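Local coordinates for outer membrane protein SusF (Bacteroides thetaiotaomicron, PDB 4FE9) that binds starch at the bacterial cell surface through carbohydrate-binding modules, ahead of its transport into the periplasm, at residues A44-L54 with D85-L95. Sequence-based numbering, arbitrary orientation.
Sequences ATADSVEIAKL and DHVFKVALAQL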
loop_
_atom_site.group_PDB
_atom_site.type_symbol
_atom_site.label_atom_id
_atom_site.label_comp_id
_atom_site.label_asym_id
_atom_site.label_seq_id
_atom_site.Cartn_x
_atom_site.Cartn_y
_atom_site.Cartn_z
ATOM N N ALA A 44 -19.999 29.136 3.855
ATOM C CA ALA A 44 -19.866 29.872 2.586
ATOM C C ALA A 44 -21.243 30.173 2.057
ATOM O O ALA A 44 -22.111 29.328 2.093
ATOM C CB ALA A 44 -19.081 29.067 1.571
ATOM N N THR A 45 -21.435 31.394 1.580
ATOM C CA THR A 45 -22.741 31.834 1.090
ATOM C C THR A 45 -22.822 32.023 -0.460
ATOM O O THR A 45 -23.896 31.898 -1.054
ATOM C CB THR A 45 -23.185 33.127 1.792
ATOM O OG1 THR A 45 -24.321 33.655 1.104
ATOM C CG2 THR A 45 -22.028 34.191 1.788
ATOM N N ALA A 46 -21.708 32.365 -1.089
ATOM C CA ALA A 46 -21.727 32.725 -2.504
ATOM C C ALA A 46 -21.495 31.476 -3.365
ATOM O O ALA A 46 -20.876 30.526 -2.917
ATOM C CB ALA A 46 -20.664 33.799 -2.788
ATOM N N ASP A 47 -22.009 31.449 -4.591
ATOM C CA ASP A 47 -21.697 30.292 -5.444
ATOM C C ASP A 47 -20.479 30.476 -6.360
ATOM O O ASP A 47 -19.943 29.513 -6.880
ATOM C CB ASP A 47 -22.903 29.784 -6.217
ATOM C CG ASP A 47 -23.502 30.823 -7.084
ATOM O OD1 ASP A 47 -24.770 30.863 -7.182
ATOM O OD2 ASP A 47 -22.737 31.678 -7.596
ATOM N N SER A 48 -19.986 31.699 -6.457
ATOM C CA SER A 48 -18.679 31.926 -7.061
ATOM C C SER A 48 -17.797 32.775 -6.135
ATOM O O SER A 48 -18.306 33.548 -5.319
ATOM C CB SER A 48 -18.864 32.629 -8.380
ATOM O OG SER A 48 -19.267 33.960 -8.138
ATOM N N VAL A 49 -16.481 32.566 -6.203
ATOM C CA VAL A 49 -15.542 33.300 -5.352
ATOM C C VAL A 49 -14.433 33.907 -6.193
ATOM O O VAL A 49 -14.050 33.347 -7.212
ATOM C CB VAL A 49 -14.904 32.367 -4.295
ATOM C CG1 VAL A 49 -15.951 32.008 -3.199
ATOM C CG2 VAL A 49 -14.395 31.099 -4.954
ATOM N N GLU A 50 -13.883 35.022 -5.720
ATOM C CA GLU A 50 -12.743 35.656 -6.343
ATOM C C GLU A 50 -11.513 35.178 -5.685
ATOM O O GLU A 50 -11.243 35.536 -4.515
ATOM C CB GLU A 50 -12.827 37.165 -6.143
ATOM C CG GLU A 50 -14.238 37.691 -6.111
ATOM C CD GLU A 50 -14.315 39.226 -6.310
ATOM O OE1 GLU A 50 -13.452 39.959 -5.771
ATOM O OE2 GLU A 50 -15.274 39.697 -6.946
ATOM N N ILE A 51 -10.646 34.522 -6.446
ATOM C CA ILE A 51 -9.505 33.880 -5.822
ATOM C C ILE A 51 -8.162 34.576 -6.077
ATOM O O ILE A 51 -7.177 34.322 -5.369
ATOM C CB ILE A 51 -9.442 32.380 -6.138
ATOM C CG1 ILE A 51 -9.255 32.155 -7.632
ATOM C CG2 ILE A 51 -10.710 31.691 -5.660
ATOM C CD1 ILE A 51 -8.962 30.684 -7.983
ATOM N N ALA A 52 -8.126 35.459 -7.072
ATOM C CA ALA A 52 -6.908 36.136 -7.419
ATOM C C ALA A 52 -7.209 37.381 -8.258
ATOM O O ALA A 52 -8.333 37.558 -8.754
ATOM C CB ALA A 52 -5.939 35.189 -8.156
ATOM N N LYS A 53 -6.229 38.269 -8.358
ATOM C CA LYS A 53 -6.400 39.518 -9.103
ATOM C C LYS A 53 -5.075 39.851 -9.769
ATOM O O LYS A 53 -4.030 39.604 -9.197
ATOM C CB LYS A 53 -6.817 40.642 -8.150
ATOM C CG LYS A 53 -7.092 41.988 -8.810
ATOM C CD LYS A 53 -7.501 43.040 -7.729
ATOM C CE LYS A 53 -7.695 44.449 -8.336
ATOM N NZ LYS A 53 -8.205 44.363 -9.714
ATOM N N LEU A 54 -5.121 40.264 -11.042
ATOM C CA LEU A 54 -3.955 40.861 -11.680
ATOM C C LEU A 54 -3.839 42.312 -11.285
ATOM O O LEU A 54 -4.729 43.100 -11.551
ATOM C CB LEU A 54 -4.043 40.755 -13.217
ATOM C CG LEU A 54 -2.945 41.537 -13.945
ATOM C CD1 LEU A 54 -1.603 40.915 -13.628
ATOM C CD2 LEU A 54 -3.195 41.533 -15.424
ATOM N N ASP A 85 -12.052 43.960 -14.593
ATOM C CA ASP A 85 -11.006 44.455 -13.724
ATOM C C ASP A 85 -9.937 43.392 -13.413
ATOM O O ASP A 85 -9.122 43.567 -12.508
ATOM C CB ASP A 85 -11.617 44.960 -12.419
ATOM C CG ASP A 85 -11.151 46.354 -12.074
ATOM O OD1 ASP A 85 -9.978 46.500 -11.610
ATOM O OD2 ASP A 85 -11.865 47.317 -12.458
ATOM N N HIS A 86 -9.941 42.308 -14.178
ATOM C CA HIS A 86 -8.903 41.279 -14.069
ATOM C C HIS A 86 -8.899 40.614 -12.685
ATOM O O HIS A 86 -7.865 40.164 -12.207
ATOM C CB HIS A 86 -7.516 41.853 -14.436
ATOM C CG HIS A 86 -7.437 42.384 -15.836
ATOM N ND1 HIS A 86 -7.427 43.733 -16.119
ATOM C CD2 HIS A 86 -7.493 41.749 -17.038
ATOM C CE1 HIS A 86 -7.434 43.908 -17.430
ATOM N NE2 HIS A 86 -7.509 42.722 -18.010
ATOM N N VAL A 87 -10.094 40.381 -12.162
ATOM C CA VAL A 87 -10.283 39.462 -11.044
ATOM C C VAL A 87 -10.705 38.081 -11.538
ATOM O O VAL A 87 -11.473 37.973 -12.473
ATOM C CB VAL A 87 -11.348 40.011 -10.036
ATOM C CG1 VAL A 87 -11.506 39.069 -8.872
ATOM C CG2 VAL A 87 -10.945 41.380 -9.556
ATOM N N PHE A 88 -10.054 37.049 -11.012
ATOM C CA PHE A 88 -10.295 35.657 -11.408
ATOM C C PHE A 88 -11.311 34.992 -10.501
ATOM O O PHE A 88 -11.196 35.041 -9.254
ATOM C CB PHE A 88 -8.974 34.873 -11.411
ATOM C CG PHE A 88 -7.968 35.414 -12.372
ATOM C CD1 PHE A 88 -7.936 34.944 -13.695
ATOM C CD2 PHE A 88 -7.249 36.560 -12.066
ATOM C CE1 PHE A 88 -7.117 35.551 -14.649
ATOM C CE2 PHE A 88 -6.416 37.166 -13.014
ATOM C CZ PHE A 88 -6.361 36.663 -14.308
ATOM N N LYS A 89 -12.372 34.479 -11.114
ATOM C CA LYS A 89 -13.507 33.877 -10.379
ATOM C C LYS A 89 -13.628 32.392 -10.708
ATOM O O LYS A 89 -13.438 31.982 -11.878
ATOM C CB LYS A 89 -14.801 34.568 -10.779
ATOM C CG LYS A 89 -14.936 35.997 -10.320
ATOM C CD LYS A 89 -16.400 36.389 -10.330
ATOM C CE LYS A 89 -16.560 37.878 -10.509
ATOM N NZ LYS A 89 -17.851 38.377 -9.946
ATOM N N VAL A 90 -14.023 31.592 -9.710
ATOM C CA VAL A 90 -14.356 30.207 -9.932
ATOM C C VAL A 90 -15.667 29.900 -9.215
ATOM O O VAL A 90 -16.053 30.613 -8.280
ATOM C CB VAL A 90 -13.246 29.240 -9.412
ATOM C CG1 VAL A 90 -11.952 29.407 -10.241
ATOM C CG2 VAL A 90 -12.965 29.481 -7.913
ATOM N N ALA A 91 -16.342 28.831 -9.638
ATOM C CA ALA A 91 -17.520 28.350 -8.918
ATOM C C ALA A 91 -17.057 27.683 -7.617
ATOM O O ALA A 91 -16.151 26.866 -7.629
ATOM C CB ALA A 91 -18.352 27.298 -9.817
ATOM N N LEU A 92 -17.616 28.122 -6.498
ATOM C CA LEU A 92 -17.206 27.596 -5.198
ATOM C C LEU A 92 -17.290 26.063 -5.153
ATOM O O LEU A 92 -16.387 25.386 -4.646
ATOM C CB LEU A 92 -18.059 28.211 -4.077
ATOM C CG LEU A 92 -17.619 27.812 -2.659
ATOM C CD1 LEU A 92 -16.142 28.038 -2.470
ATOM C CD2 LEU A 92 -18.393 28.565 -1.607
ATOM N N ALA A 93 -18.379 25.511 -5.658
ATOM C CA ALA A 93 -18.542 24.043 -5.605
ATOM C C ALA A 93 -17.389 23.335 -6.329
ATOM O O ALA A 93 -16.942 22.276 -5.902
ATOM C CB ALA A 93 -19.875 23.639 -6.200
ATOM N N GLN A 94 -16.873 23.925 -7.413
ATOM C CA GLN A 94 -15.818 23.229 -8.161
ATOM C C GLN A 94 -14.465 23.452 -7.524
ATOM O O GLN A 94 -13.608 22.596 -7.600
ATOM C CB GLN A 94 -15.777 23.674 -9.606
ATOM C CG GLN A 94 -17.081 23.492 -10.280
ATOM C CD GLN A 94 -17.030 23.840 -11.744
ATOM O OE1 GLN A 94 -16.633 24.938 -12.121
ATOM N NE2 GLN A 94 -17.493 22.922 -12.580
ATOM N N LEU A 95 -14.289 24.599 -6.860
ATOM C CA LEU A 95 -13.068 24.841 -6.094
ATOM C C LEU A 95 -12.978 23.840 -4.921
ATOM O O LEU A 95 -11.950 23.231 -4.686
ATOM C CB LEU A 95 -13.055 26.269 -5.556
ATOM C CG LEU A 95 -11.800 26.672 -4.756
ATOM C CD1 LEU A 95 -10.521 26.521 -5.590
ATOM C CD2 LEU A 95 -11.947 28.130 -4.286
HETATM O O HOH W 1 -20.699 26.938 -6.719
#
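An antiparallel strand pair with a beta bulge in the N-terminal Ig-like domain brings Val49 opposite Val90 and Glu50 opposite Lys89; the extra residue, Ile51, shifts the pairing, so that both Ile51 and Ala52 lie against Phe88. Ile51 N donates to Phe88 O (2.9 Å), whereas Phe88 N turns to Ala52 O, a bond tilted 34° from the carbonyl plane.

Valines suit the extended backbone at 49 and 90; Ile51, at the bulge, has a near-helical backbone, and all three pack the inner face with Leu95. Val49 CG2 meets Val90 CG2 at 3.7 Å, and Leu95, from helix 92-102, slides CD2 between Val49 and Ile51. At Ile51, chi1 of 63° sets CG2 anti to the carbonyl carbon, 3.9 Å from Val90 CG2, while CD1 approaches Val90 CG1. An alanine here is likely to open a gap between Val90, Leu95 and Ile115 of strand 111-122. The Phe88 ring presents its edge to the backbone around Leu54 N.

The other face is mixed. Val87 CG1 lies 3.6 Å from Glu50 CB, and Glu50 and Lys89 run side by side, Glu50 OE2 and Lys89 NZ 4.2 Å apart, beyond a salt bridge. Lys53 stays extended until chi4 (33°) bends NZ to Asp85 OD1, a salt bridge whose hydrogen bond is weak (3.4 Å).

Where strand 87-91 becomes helix, Asp47 O takes Leu92 N directly (2.7 Å), from above its carbonyl plane, and Ala93 N through a water. Backbone bonds thus fix the pairing, branched aliphatics join strand and helix to the core, and the outer-face charges probably add weaker attraction.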